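Acetylxylan esterase / glucomannan deacetylase (PDB 2W9X) removes acetyl groups from plant cell wall polysaccharides, deacetylating xylan and, with a large preference, glucomannan. Local coordinates at residues Y50-V55 / Q193-S198; D73-R78 / K113-Q118; F152-G157 / T174-A179; I323-L328 / Q343-L348. All coordinates share one frame; numbering follows the deposited sequence.

Contact 1 (Y50-V55 / Q193-S198); sequences YSWPAV and QINASS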
loop_
_atom_site.group_PDB
_atom_site.type_symbol
_atom_site.label_atom_id
_atom_site.label_comp_id
_atom_site.label_asym_id
_atom_site.label_seq_id
_atom_site.Cartn_x
_atom_site.Cartn_y
_atom_site.Cartn_z
ATOM N N TYR B 50 -27.677 -2.712 -20.311
ATOM C CA TYR B 50 -26.425 -2.999 -19.581
ATOM C C TYR B 50 -25.652 -4.173 -20.195
ATOM O O TYR B 50 -26.230 -5.004 -20.888
ATOM C CB TYR B 50 -26.734 -3.299 -18.105
ATOM C CG TYR B 50 -27.960 -4.149 -17.970
ATOM C CD1 TYR B 50 -29.235 -3.561 -17.863
ATOM C CD2 TYR B 50 -27.866 -5.546 -18.028
ATOM C CE1 TYR B 50 -30.381 -4.355 -17.778
ATOM C CE2 TYR B 50 -28.992 -6.342 -17.948
ATOM C CZ TYR B 50 -30.245 -5.743 -17.828
ATOM O OH TYR B 50 -31.355 -6.538 -17.748
ATOM N N SER B 51 -24.345 -4.249 -19.930
ATOM C CA SER B 51 -23.535 -5.407 -20.364
ATOM C C SER B 51 -22.387 -5.767 -19.416
ATOM O O SER B 51 -21.975 -6.937 -19.346
ATOM C CB SER B 51 -23.001 -5.218 -21.783
ATOM O OG SER B 51 -22.249 -4.028 -21.860
ATOM N N TRP B 52 -21.868 -4.773 -18.689
ATOM C CA TRP B 52 -20.829 -5.021 -17.689
ATOM C C TRP B 52 -21.420 -5.901 -16.567
ATOM O O TRP B 52 -22.636 -5.889 -16.346
ATOM C CB TRP B 52 -20.268 -3.710 -17.128
ATOM C CG TRP B 52 -19.399 -2.921 -18.083
ATOM C CD1 TRP B 52 -19.775 -1.831 -18.800
ATOM C CD2 TRP B 52 -18.012 -3.158 -18.414
ATOM N NE1 TRP B 52 -18.723 -1.369 -19.563
ATOM C CE2 TRP B 52 -17.629 -2.162 -19.347
ATOM C CE3 TRP B 52 -17.064 -4.114 -18.022
ATOM C CZ2 TRP B 52 -16.332 -2.085 -19.891
ATOM C CZ3 TRP B 52 -15.763 -4.038 -18.566
ATOM C CH2 TRP B 52 -15.413 -3.022 -19.488
ATOM N N PRO B 53 -20.570 -6.689 -15.877
ATOM C CA PRO B 53 -21.142 -7.614 -14.887
ATOM C C PRO B 53 -21.802 -6.927 -13.674
ATOM O O PRO B 53 -21.547 -5.745 -13.418
ATOM C CB PRO B 53 -19.938 -8.455 -14.424
ATOM C CG PRO B 53 -18.743 -8.002 -15.195
ATOM C CD PRO B 53 -19.100 -6.768 -15.979
ATOM N N ALA B 54 -22.647 -7.677 -12.955
ATOM C CA ALA B 54 -23.076 -7.351 -11.582
ATOM C C ALA B 54 -23.942 -6.091 -11.403
ATOM O O ALA B 54 -24.062 -5.561 -10.285
ATOM C CB ALA B 54 -21.860 -7.329 -10.624
ATOM N N VAL B 55 -24.540 -5.630 -12.503
ATOM C CA VAL B 55 -25.487 -4.526 -12.511
ATOM C C VAL B 55 -26.666 -4.846 -11.574
ATOM O O VAL B 55 -27.027 -6.016 -11.402
ATOM C CB VAL B 55 -25.961 -4.227 -13.981
ATOM C CG1 VAL B 55 -27.221 -3.415 -14.015
ATOM C CG2 VAL B 55 -24.855 -3.517 -14.757
ATOM N N GLN B 193 -19.571 -0.676 -8.869
ATOM C CA GLN B 193 -19.477 -0.998 -10.285
ATOM C C GLN B 193 -18.402 -2.068 -10.442
ATOM O O GLN B 193 -17.330 -1.959 -9.850
ATOM C CB GLN B 193 -19.107 0.250 -11.101
ATOM C CG GLN B 193 -20.235 1.284 -11.203
ATOM C CD GLN B 193 -20.025 2.270 -12.351
ATOM O OE1 GLN B 193 -20.861 3.146 -12.595
ATOM N NE2 GLN B 193 -18.901 2.135 -13.057
ATOM N N ILE B 194 -18.707 -3.105 -11.221
ATOM C CA ILE B 194 -17.763 -4.193 -11.516
ATOM C C ILE B 194 -17.448 -4.138 -13.007
ATOM O O ILE B 194 -18.089 -4.785 -13.826
ATOM C CB ILE B 194 -18.301 -5.602 -11.119
ATOM C CG1 ILE B 194 -18.907 -5.599 -9.700
ATOM C CG2 ILE B 194 -17.212 -6.676 -11.288
ATOM C CD1 ILE B 194 -17.911 -5.281 -8.550
ATOM N N ASN B 195 -16.445 -3.347 -13.352
ATOM C CA ASN B 195 -16.050 -3.204 -14.742
ATOM C C ASN B 195 -14.926 -4.176 -15.062
ATOM O O ASN B 195 -13.742 -3.830 -15.063
ATOM C CB ASN B 195 -15.691 -1.749 -15.016
ATOM C CG ASN B 195 -16.874 -0.836 -14.801
ATOM O OD1 ASN B 195 -18.005 -1.170 -15.187
ATOM N ND2 ASN B 195 -16.640 0.303 -14.159
ATOM N N ALA B 196 -15.331 -5.416 -15.296
ATOM C CA ALA B 196 -14.422 -6.508 -15.555
ATOM C C ALA B 196 -14.921 -7.304 -16.752
ATOM O O ALA B 196 -16.107 -7.350 -17.012
ATOM C CB ALA B 196 -14.330 -7.418 -14.321
ATOM N N SER B 197 -14.004 -7.967 -17.446
ATOM C CA SER B 197 -14.356 -8.790 -18.586
ATOM C C SER B 197 -13.338 -9.903 -18.648
ATOM O O SER B 197 -12.148 -9.641 -18.509
ATOM C CB SER B 197 -14.304 -7.943 -19.873
ATOM O OG SER B 197 -14.841 -8.659 -20.968
ATOM N N SER B 198 -13.808 -11.138 -18.829
ATOM C CA SER B 198 -12.956 -12.322 -18.743
ATOM C C SER B 198 -11.932 -12.428 -19.868
ATOM O O SER B 198 -12.261 -12.214 -21.027
ATOM C CB SER B 198 -13.802 -13.607 -18.713
ATOM O OG SER B 198 -14.604 -13.676 -17.551
HETATM O O HOH W 1 -21.303 -3.267 -12.355
#
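The indole of Trp52 has the amide oxygen of Asn195 over one face, OD1 3.6 Å above the ring plane and offset toward the rim, while Pro53 CD and the carbonyl carbon of Ala196 sit at its edge in the ring plane. Amide and indole are turned 70° apart. On the six-membered ring Asn195 CB makes a CH-pi contact, 4.3 Å from the centroid and 19° off the normal. With CG anti to the carbonyl carbon (chi1 -62°) and the amide turned about chi2, Asn195 OD1 comes within 3.7 Å of Trp52 CG. The polar ends are held elsewhere: Asn195 ND2 by Glu146 OE2, Trp52 NE1 by the carbonyl of Tyr221.

Pro53 CD approaches two carbonyl oxygens, 3.1 Å from Ile194 O and 3.2 Å from Ala196 O, in directions about a right angle apart. Ala54 CB rests on Ile194 CG1 at 3.5 Å. A water accepts from Ile194 N (2.8 Å) and donates to Pro53 O.

Strand 191-196 is outermost in the parallel sheet of the SGNH-hydrolase domain, and the 50-55 loop of the N-terminal domain packs against it. The segments meet through van der Waals, CH-pi and carbon-to-oxygen contacts, and a water bridges their backbones.

Contact 2 (D73-R78 / K113-Q118); sequences DQNIFR and KLTETQ
Ile76 and Thr115 form the tight centre of this contact, joined by Ile76 N donating to Thr115 OG1 at 3.0 Å with an N-H...O angle of 152°. Placed between its backbone N and carbonyl carbon (chi1 47°), that hydroxyl faces the strand, while CG2 of Thr115 packs across the Ile76 side chain, 3.7 Å from CG1. Ile76 O in turn accepts from Leu114 N at 3.0 Å. One residue on, Phe77 pairs with Lys113 as an antiparallel non-hydrogen-bonded pair, and ring atom CD1 lies 3.8 Å from Lys113 CA. Leu114 pushes its two methyls against the strand: CD2 meets Ile76 CG2, the two side chains crossing at about a right angle, and CD1 reaches Arg78 CG at 3.6 Å.

The lysine chain bends at chi3 and chi4, bringing NZ back to its own loop, where it donates to Thr115 O at 2.7 Å and to Thr117 OG1. This draws the loop into a compact curl.

Packing is sparser toward the partly exposed Gln74, whose CB touches Thr117 CG2 at 3.9 Å; its OE1 bonds to Thr120. At the other end, partly exposed Arg78 forms a salt bridge with Glu112.

Strand 76-81 lies between strands 87-93 and 108-113 of the N-terminal domain's antiparallel sheet. Tyr50 of strand 47-50 packs on Asn75, Phe77 and Lys113, and Phe171 of helix 167-173 packs on Ile76 and Thr115.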
loop_
_atom_site.group_PDB
_atom_site.type_symbol
_atom_site.label_atom_id
_atom_site.label_comp_id
_atom_site.label_asym_id
_atom_site.label_seq_id
_atom_site.Cartn_x
_atom_site.Cartn_y
_atom_site.Cartn_z
ATOM N N ASP B 73 -32.962 -11.874 -22.620
ATOM C CA ASP B 73 -32.797 -13.324 -22.752
ATOM C C ASP B 73 -31.317 -13.730 -22.682
ATOM O O ASP B 73 -30.935 -14.803 -23.148
ATOM C CB ASP B 73 -33.442 -13.833 -24.056
ATOM C CG ASP B 73 -32.683 -13.392 -25.310
ATOM O OD1 ASP B 73 -31.823 -12.486 -25.222
ATOM O OD2 ASP B 73 -32.957 -13.954 -26.396
ATOM N N GLN B 74 -30.493 -12.862 -22.099
ATOM C CA GLN B 74 -29.047 -13.064 -22.070
ATOM C C GLN B 74 -28.527 -13.408 -20.681
ATOM O O GLN B 74 -27.525 -14.086 -20.556
ATOM C CB GLN B 74 -28.325 -11.809 -22.580
ATOM C CG GLN B 74 -28.548 -11.504 -24.063
ATOM C CD GLN B 74 -27.992 -12.591 -24.950
ATOM O OE1 GLN B 74 -26.817 -12.929 -24.870
ATOM N NE2 GLN B 74 -28.838 -13.151 -25.798
ATOM N N ASN B 75 -29.212 -12.926 -19.648
ATOM C CA ASN B 75 -28.735 -13.046 -18.271
ATOM C C ASN B 75 -29.561 -13.944 -17.362
ATOM O O ASN B 75 -30.754 -14.140 -17.576
ATOM C CB ASN B 75 -28.660 -11.658 -17.635
ATOM C CG ASN B 75 -27.606 -10.797 -18.262
ATOM O OD1 ASN B 75 -27.913 -9.824 -18.974
ATOM N ND2 ASN B 75 -26.350 -11.153 -18.033
ATOM N N ILE B 76 -28.900 -14.481 -16.340
ATOM C CA ILE B 76 -29.583 -14.996 -15.162
ATOM C C ILE B 76 -29.528 -13.871 -14.127
ATOM O O ILE B 76 -28.517 -13.164 -14.023
ATOM C CB ILE B 76 -28.921 -16.288 -14.591
ATOM C CG1 ILE B 76 -28.673 -17.327 -15.695
ATOM C CG2 ILE B 76 -29.776 -16.885 -13.463
ATOM C CD1 ILE B 76 -27.884 -18.588 -15.233
ATOM N N PHE B 77 -30.623 -13.707 -13.383
ATOM C CA PHE B 77 -30.734 -12.694 -12.343
ATOM C C PHE B 77 -31.117 -13.368 -11.052
ATOM O O PHE B 77 -31.696 -14.450 -11.059
ATOM C CB PHE B 77 -31.878 -11.700 -12.648
ATOM C CG PHE B 77 -31.677 -10.877 -13.881
ATOM C CD1 PHE B 77 -31.087 -9.616 -13.801
ATOM C CD2 PHE B 77 -32.107 -11.343 -15.119
ATOM C CE1 PHE B 77 -30.907 -8.835 -14.945
ATOM C CE2 PHE B 77 -31.941 -10.571 -16.264
ATOM C CZ PHE B 77 -31.342 -9.316 -16.179
ATOM N N ARG B 78 -30.830 -12.707 -9.938
ATOM C CA ARG B 78 -31.565 -13.003 -8.723
ATOM C C ARG B 78 -32.358 -11.787 -8.234
ATOM O O ARG B 78 -31.960 -10.625 -8.446
ATOM C CB ARG B 78 -30.678 -13.637 -7.637
ATOM C CG ARG B 78 -29.668 -12.716 -7.006
ATOM C CD ARG B 78 -28.659 -13.479 -6.154
ATOM N NE ARG B 78 -27.820 -12.517 -5.435
ATOM C CZ ARG B 78 -26.839 -12.825 -4.599
ATOM N NH1 ARG B 78 -26.173 -11.847 -4.002
ATOM N NH2 ARG B 78 -26.523 -14.092 -4.360
ATOM N N LYS B 113 -28.048 -8.746 -11.644
ATOM C CA LYS B 113 -27.460 -9.545 -12.724
ATOM C C LYS B 113 -26.343 -10.443 -12.150
ATOM O O LYS B 113 -25.520 -9.998 -11.344
ATOM C CB LYS B 113 -26.925 -8.611 -13.814
ATOM C CG LYS B 113 -26.137 -9.245 -14.948
ATOM C CD LYS B 113 -25.221 -8.174 -15.540
ATOM C CE LYS B 113 -25.108 -8.239 -17.048
ATOM N NZ LYS B 113 -24.161 -9.267 -17.515
ATOM N N LEU B 114 -26.344 -11.711 -12.562
ATOM C CA LEU B 114 -25.395 -12.711 -12.054
ATOM C C LEU B 114 -24.342 -13.050 -13.093
ATOM O O LEU B 114 -23.186 -13.268 -12.769
ATOM C CB LEU B 114 -26.160 -13.997 -11.700
ATOM C CG LEU B 114 -26.800 -14.186 -10.332
ATOM C CD1 LEU B 114 -27.239 -12.918 -9.674
ATOM C CD2 LEU B 114 -27.904 -15.234 -10.356
ATOM N N THR B 115 -24.760 -13.099 -14.351
ATOM C CA THR B 115 -23.955 -13.675 -15.422
ATOM C C THR B 115 -23.153 -12.622 -16.201
ATOM O O THR B 115 -23.378 -11.418 -16.058
ATOM C CB THR B 115 -24.842 -14.456 -16.391
ATOM O OG1 THR B 115 -25.989 -13.664 -16.712
ATOM C CG2 THR B 115 -25.303 -15.785 -15.774
ATOM N N GLU B 116 -22.199 -13.097 -16.999
ATOM C CA GLU B 116 -21.366 -12.244 -17.822
ATOM C C GLU B 116 -21.824 -12.331 -19.267
ATOM O O GLU B 116 -22.121 -13.428 -19.766
ATOM C CB GLU B 116 -19.895 -12.659 -17.736
ATOM C CG GLU B 116 -18.985 -11.770 -18.584
ATOM C CD GLU B 116 -17.517 -12.124 -18.495
ATOM O OE1 GLU B 116 -17.168 -13.314 -18.327
ATOM O OE2 GLU B 116 -16.696 -11.194 -18.615
ATOM N N THR B 117 -21.875 -11.165 -19.912
ATOM C CA THR B 117 -22.224 -11.009 -21.321
ATOM C C THR B 117 -21.126 -10.180 -21.984
ATOM O O THR B 117 -21.083 -8.954 -21.820
ATOM C CB THR B 117 -23.565 -10.254 -21.492
ATOM O OG1 THR B 117 -23.550 -9.055 -20.695
ATOM C CG2 THR B 117 -24.767 -11.121 -21.089
ATOM N N GLN B 118 -20.223 -10.842 -22.708
ATOM C CA GLN B 118 -19.103 -10.137 -23.358
ATOM C C GLN B 118 -19.425 -9.615 -24.755
ATOM O O GLN B 118 -18.790 -8.675 -25.240
ATOM C CB GLN B 118 -17.851 -11.021 -23.393
ATOM C CG GLN B 118 -17.229 -11.217 -22.011
ATOM C CD GLN B 118 -15.999 -12.098 -22.031
ATOM O OE1 GLN B 118 -16.083 -13.296 -22.306
ATOM N NE2 GLN B 118 -14.846 -11.514 -21.716
#

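Contact 3 (F152-G157 / T174-A179); sequences FTVGYG and TNSQMA
Gly155 leaves the short helix with positive phi (92°) and passes 4.8 Å from Ala179, CA to CA, before the chain runs on to bring Gly157 alongside Thr174. Without a side chain, Gly155 lets its CA come 3.8 Å from Ala179 CB.

Two hydroxyls tie the segments together. Ser176 OG donates to Val154 O at 2.7 Å, in the carbonyl plane, with a C=O...O angle of 147°. The same carbonyl oxygen also receives a CA-H...O contact from Ser176. Thr174 OG1 accepts an almost straight bond from Gly157 N, 2.9 Å long with an angle of 174° at the hydrogen, and is also bonded to Leu170 O.

Residues 152-154 continue the short helix begun by Ser151, inferred to be the nucleophile, as in other SGNH hydrolases, and 155-157 lead out of it. Tyr156 stacks its ring on His336, the residue inferred to raise the nucleophilicity of that serine, and its OH bonds to ND1 of His334.

Several methyl groups add to the contact. Thr174 has CG2 anti to its backbone N, which directs this methyl to Val154 CG1 at 3.9 Å and to Gly155 O at 3.5 Å. Ala179, the N-cap residue of helix 180-187, also sets its CB against Thr153 O at 3.6 Å. Within 174-179, Asn175 OD1 accepts from Gln177 N at 3.0 Å in its carbonyl plane, an Asx turn that holds Ser176 in its bend.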
loop_
_atom_site.group_PDB
_atom_site.type_symbol
_atom_site.label_atom_id
_atom_site.label_comp_id
_atom_site.label_asym_id
_atom_site.label_seq_id
_atom_site.Cartn_x
_atom_site.Cartn_y
_atom_site.Cartn_z
ATOM N N PHE B 152 -11.272 -13.222 -12.819
ATOM C CA PHE B 152 -11.299 -13.305 -11.346
ATOM C C PHE B 152 -12.285 -12.292 -10.777
ATOM O O PHE B 152 -13.072 -12.610 -9.892
ATOM C CB PHE B 152 -9.912 -13.042 -10.749
ATOM C CG PHE B 152 -8.865 -14.053 -11.117
ATOM C CD1 PHE B 152 -9.193 -15.267 -11.717
ATOM C CD2 PHE B 152 -7.523 -13.801 -10.818
ATOM C CE1 PHE B 152 -8.192 -16.211 -12.037
ATOM C CE2 PHE B 152 -6.519 -14.744 -11.130
ATOM C CZ PHE B 152 -6.860 -15.945 -11.725
ATOM N N THR B 153 -12.274 -11.070 -11.310
ATOM C CA THR B 153 -13.195 -10.025 -10.831
ATOM C C THR B 153 -14.663 -10.283 -11.229
ATOM O O THR B 153 -15.586 -10.035 -10.427
ATOM C CB THR B 153 -12.713 -8.609 -11.288
ATOM O OG1 THR B 153 -11.419 -8.345 -10.731
ATOM C CG2 THR B 153 -13.672 -7.538 -10.840
ATOM N N VAL B 154 -14.870 -10.777 -12.451
ATOM C CA VAL B 154 -16.197 -11.206 -12.938
ATOM C C VAL B 154 -16.832 -12.300 -12.049
ATOM O O VAL B 154 -18.046 -12.314 -11.841
ATOM C CB VAL B 154 -16.114 -11.767 -14.385
ATOM C CG1 VAL B 154 -17.433 -12.424 -14.810
ATOM C CG2 VAL B 154 -15.682 -10.681 -15.415
ATOM N N GLY B 155 -16.019 -13.234 -11.559
ATOM C CA GLY B 155 -16.546 -14.424 -10.877
ATOM C C GLY B 155 -16.747 -15.598 -11.831
ATOM O O GLY B 155 -17.590 -16.454 -11.610
ATOM N N TYR B 156 -15.981 -15.599 -12.917
ATOM C CA TYR B 156 -15.896 -16.698 -13.880
ATOM C C TYR B 156 -15.920 -18.072 -13.239
ATOM O O TYR B 156 -14.966 -18.454 -12.537
ATOM C CB TYR B 156 -14.585 -16.547 -14.636
ATOM C CG TYR B 156 -14.228 -17.551 -15.721
ATOM C CD1 TYR B 156 -14.190 -17.157 -17.055
ATOM C CD2 TYR B 156 -13.801 -18.854 -15.409
ATOM C CE1 TYR B 156 -13.794 -18.040 -18.064
ATOM C CE2 TYR B 156 -13.414 -19.745 -16.411
ATOM C CZ TYR B 156 -13.412 -19.321 -17.733
ATOM O OH TYR B 156 -13.025 -20.194 -18.722
ATOM N N GLY B 157 -16.992 -18.811 -13.530
ATOM C CA GLY B 157 -17.187 -20.190 -13.102
ATOM C C GLY B 157 -17.108 -20.409 -11.602
ATOM O O GLY B 157 -16.802 -21.520 -11.169
ATOM N N THR B 174 -21.352 -18.951 -13.454
ATOM C CA THR B 174 -20.742 -17.646 -13.199
ATOM C C THR B 174 -21.739 -16.785 -12.410
ATOM O O THR B 174 -22.831 -16.475 -12.897
ATOM C CB THR B 174 -20.241 -16.959 -14.518
ATOM O OG1 THR B 174 -19.208 -17.752 -15.120
ATOM C CG2 THR B 174 -19.694 -15.551 -14.248
ATOM N N ASN B 175 -21.381 -16.445 -11.171
ATOM C CA ASN B 175 -22.228 -15.582 -10.349
ATOM C C ASN B 175 -21.427 -14.385 -9.847
ATOM O O ASN B 175 -20.706 -14.471 -8.836
ATOM C CB ASN B 175 -22.856 -16.356 -9.186
ATOM C CG ASN B 175 -23.883 -15.530 -8.410
ATOM O OD1 ASN B 175 -23.794 -14.306 -8.339
ATOM N ND2 ASN B 175 -24.850 -16.209 -7.804
ATOM N N SER B 176 -21.581 -13.259 -10.545
ATOM C CA SER B 176 -20.801 -12.075 -10.242
ATOM C C SER B 176 -21.071 -11.516 -8.847
ATOM O O SER B 176 -20.201 -10.881 -8.257
ATOM C CB SER B 176 -21.039 -10.996 -11.307
ATOM O OG SER B 176 -20.448 -11.386 -12.540
ATOM N N GLN B 177 -22.277 -11.751 -8.334
ATOM C CA GLN B 177 -22.696 -11.201 -7.054
ATOM C C GLN B 177 -22.060 -11.946 -5.886
ATOM O O GLN B 177 -22.071 -11.464 -4.742
ATOM C CB GLN B 177 -24.224 -11.220 -6.930
ATOM C CG GLN B 177 -24.967 -10.415 -8.002
ATOM C CD GLN B 177 -24.599 -8.935 -8.033
ATOM O OE1 GLN B 177 -24.897 -8.245 -9.002
ATOM N NE2 GLN B 177 -23.972 -8.444 -6.978
ATOM N N MET B 178 -21.507 -13.122 -6.176
ATOM C CA MET B 178 -20.717 -13.862 -5.183
ATOM C C MET B 178 -19.204 -13.744 -5.351
ATOM O O MET B 178 -18.445 -14.269 -4.527
ATOM C CB MET B 178 -21.160 -15.302 -5.122
ATOM C CG MET B 178 -22.541 -15.328 -4.555
ATOM S SD MET B 178 -23.009 -16.926 -4.126
ATOM C CE MET B 178 -23.123 -17.649 -5.746
ATOM N N ALA B 179 -18.773 -13.031 -6.393
ATOM C CA ALA B 179 -17.370 -12.676 -6.520
ATOM C C ALA B 179 -17.005 -11.677 -5.411
ATOM O O ALA B 179 -17.881 -11.071 -4.798
ATOM C CB ALA B 179 -17.076 -12.104 -7.911
#

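Contact 4 (I323-L328 / Q343-L348); sequences IVFKGL and QLLANL
Leu345 of helix 339-354 packs on Phe325 of strand 320-325, in an alpha/beta layer of the SGNH-hydrolase fold where the C-terminal helix lies against the parallel sheet. Strand 323-325 and helix 343-348 run roughly antiparallel, 152° between their N-to-C directions, with their axes 10.5 Å apart at closest approach.

The Leu345 side chain leaves the helix with CB directed at the strand, and CG, anti to the carbonyl carbon (chi1 -66°), spreads its two methyls over different partners. CB and CG themselves serve as the stem, without a close partner across the contact. From there CD1 meets Leu328 CD2 at 4.1 Å, the two leucines crossing at about a right angle. CD2 goes to Phe325, close to CB at 3.3 Å and to CG at 3.4 Å, and reaches both ring carbons CD1 and CD2 at 3.8 Å. This methyl thus sits at the root of the aromatic ring. Met292 of the adjacent strand 288-294 touches both Phe325 and Leu345, continuing the apolar layer across the sheet.

Three residues on, nearly one helical turn, toward the exposed side, Leu348 adds a looser contact to the same strand. Its CD2 methyl lies 3.9 Å from Phe325 CB and 4.5 Å from Ile323 CG2.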
loop_
_atom_site.group_PDB
_atom_site.type_symbol
_atom_site.label_atom_id
_atom_site.label_comp_id
_atom_site.label_asym_id
_atom_site.label_seq_id
_atom_site.Cartn_x
_atom_site.Cartn_y
_atom_site.Cartn_z
ATOM N N ILE B 323 -1.931 -5.396 -3.272
ATOM C CA ILE B 323 -2.341 -6.610 -2.546
ATOM C C ILE B 323 -1.960 -7.811 -3.403
ATOM O O ILE B 323 -2.245 -7.848 -4.625
ATOM C CB ILE B 323 -3.856 -6.625 -2.187
ATOM C CG1 ILE B 323 -4.165 -5.565 -1.109
ATOM C CG2 ILE B 323 -4.310 -8.039 -1.735
ATOM C CD1 ILE B 323 -5.661 -5.476 -0.727
ATOM N N VAL B 324 -1.240 -8.749 -2.787
ATOM C CA VAL B 324 -0.929 -10.036 -3.422
ATOM C C VAL B 324 -1.688 -11.125 -2.676
ATOM O O VAL B 324 -1.474 -11.326 -1.461
ATOM C CB VAL B 324 0.575 -10.348 -3.408
ATOM C CG1 VAL B 324 0.832 -11.690 -4.064
ATOM C CG2 VAL B 324 1.355 -9.220 -4.089
ATOM N N PHE B 325 -2.588 -11.812 -3.380
ATOM C CA PHE B 325 -3.393 -12.831 -2.703
ATOM C C PHE B 325 -2.805 -14.219 -2.896
ATOM O O PHE B 325 -2.132 -14.493 -3.905
ATOM C CB PHE B 325 -4.891 -12.757 -3.068
ATOM C CG PHE B 325 -5.189 -12.908 -4.539
ATOM C CD1 PHE B 325 -5.236 -14.169 -5.142
ATOM C CD2 PHE B 325 -5.483 -11.784 -5.316
ATOM C CE1 PHE B 325 -5.532 -14.292 -6.506
ATOM C CE2 PHE B 325 -5.786 -11.916 -6.673
ATOM C CZ PHE B 325 -5.815 -13.160 -7.251
ATOM N N LYS B 326 -3.045 -15.073 -1.900
ATOM C CA LYS B 326 -2.412 -16.386 -1.778
ATOM C C LYS B 326 -3.411 -17.400 -1.218
ATOM O O LYS B 326 -4.393 -17.025 -0.560
ATOM C CB LYS B 326 -1.225 -16.322 -0.795
ATOM C CG LYS B 326 -0.164 -15.231 -1.078
ATOM C CD LYS B 326 0.861 -15.186 0.054
ATOM C CE LYS B 326 1.666 -16.503 0.194
ATOM N NZ LYS B 326 2.171 -16.937 -1.137
ATOM N N GLY B 327 -3.158 -18.675 -1.493
ATOM C CA GLY B 327 -3.826 -19.768 -0.776
ATOM C C GLY B 327 -5.260 -20.020 -1.202
ATOM O O GLY B 327 -6.092 -20.394 -0.378
ATOM N N LEU B 328 -5.553 -19.800 -2.490
ATOM C CA LEU B 328 -6.860 -20.117 -3.046
ATOM C C LEU B 328 -6.902 -21.572 -3.468
ATOM O O LEU B 328 -5.852 -22.155 -3.737
ATOM C CB LEU B 328 -7.105 -19.241 -4.262
ATOM C CG LEU B 328 -7.607 -17.805 -4.040
ATOM C CD1 LEU B 328 -6.788 -17.045 -3.084
ATOM C CD2 LEU B 328 -7.626 -17.070 -5.385
ATOM N N GLN B 343 -15.152 -15.329 -1.258
ATOM C CA GLN B 343 -15.315 -14.925 0.151
ATOM C C GLN B 343 -13.980 -14.639 0.845
ATOM O O GLN B 343 -13.860 -13.681 1.593
ATOM C CB GLN B 343 -16.124 -15.972 0.945
ATOM C CG GLN B 343 -16.593 -15.455 2.308
ATOM C CD GLN B 343 -17.540 -14.248 2.223
ATOM O OE1 GLN B 343 -17.203 -13.146 2.668
ATOM N NE2 GLN B 343 -18.721 -14.460 1.658
ATOM N N LEU B 344 -12.967 -15.477 0.614
ATOM C CA LEU B 344 -11.653 -15.238 1.228
ATOM C C LEU B 344 -11.023 -13.915 0.767
ATOM O O LEU B 344 -10.459 -13.157 1.579
ATOM C CB LEU B 344 -10.695 -16.413 0.969
ATOM C CG LEU B 344 -11.203 -17.762 1.491
ATOM C CD1 LEU B 344 -10.249 -18.902 1.095
ATOM C CD2 LEU B 344 -11.466 -17.734 3.043
ATOM N N LEU B 345 -11.116 -13.643 -0.529
ATOM C CA LEU B 345 -10.572 -12.389 -1.091
ATOM C C LEU B 345 -11.354 -11.189 -0.588
ATOM O O LEU B 345 -10.775 -10.152 -0.304
ATOM C CB LEU B 345 -10.590 -12.424 -2.610
ATOM C CG LEU B 345 -9.641 -13.485 -3.200
ATOM C CD1 LEU B 345 -9.954 -13.723 -4.680
ATOM C CD2 LEU B 345 -8.187 -13.069 -3.005
ATOM N N ALA B 346 -12.664 -11.357 -0.432
ATOM C CA ALA B 346 -13.511 -10.306 0.137
ATOM C C ALA B 346 -13.073 -9.978 1.555
ATOM O O ALA B 346 -12.893 -8.808 1.901
ATOM C CB ALA B 346 -14.971 -10.721 0.093
ATOM N N ASN B 347 -12.861 -11.016 2.369
ATOM C CA ASN B 347 -12.429 -10.826 3.760
ATOM C C ASN B 347 -11.108 -10.104 3.824
ATOM O O ASN B 347 -10.904 -9.256 4.687
ATOM C CB ASN B 347 -12.339 -12.167 4.519
ATOM C CG ASN B 347 -13.665 -12.894 4.590
ATOM O OD1 ASN B 347 -14.729 -12.293 4.420
ATOM N ND2 ASN B 347 -13.610 -14.202 4.830
ATOM N N LEU B 348 -10.210 -10.439 2.901
ATOM C CA LEU B 348 -8.916 -9.764 2.787
ATOM C C LEU B 348 -9.090 -8.256 2.552
ATOM O O LEU B 348 -8.467 -7.418 3.219
ATOM C CB LEU B 348 -8.159 -10.363 1.599
ATOM C CG LEU B 348 -6.674 -10.686 1.570
ATOM C CD1 LEU B 348 -6.285 -11.533 2.783
ATOM C CD2 LEU B 348 -6.404 -11.445 0.284
#

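Contacts 1, 2 and 3, with centres about 10 to 11 Å apart, cluster where the N-terminal domain meets the esterase domain. Ser198 OG bonds to Glu116 OE1 at 2.7 Å between contacts 1 and 2, and Leu114 O accepts from Ser176 N at 2.7 Å between contacts 2 and 3. Contacts 1 and 3 flank the inferred nucleophile Ser151, touched by Ser198; the Tyr156 side chain is about 4 Å from its side chain and about 3 Å from that of His336. Contact 4, its centre about 14 Å from that of contact 3, touches it through Phe152 CD2 and Phe325 CZ at 4.0 Å. Contacts 1 and 4 involve the outermost strands of one parallel sheet.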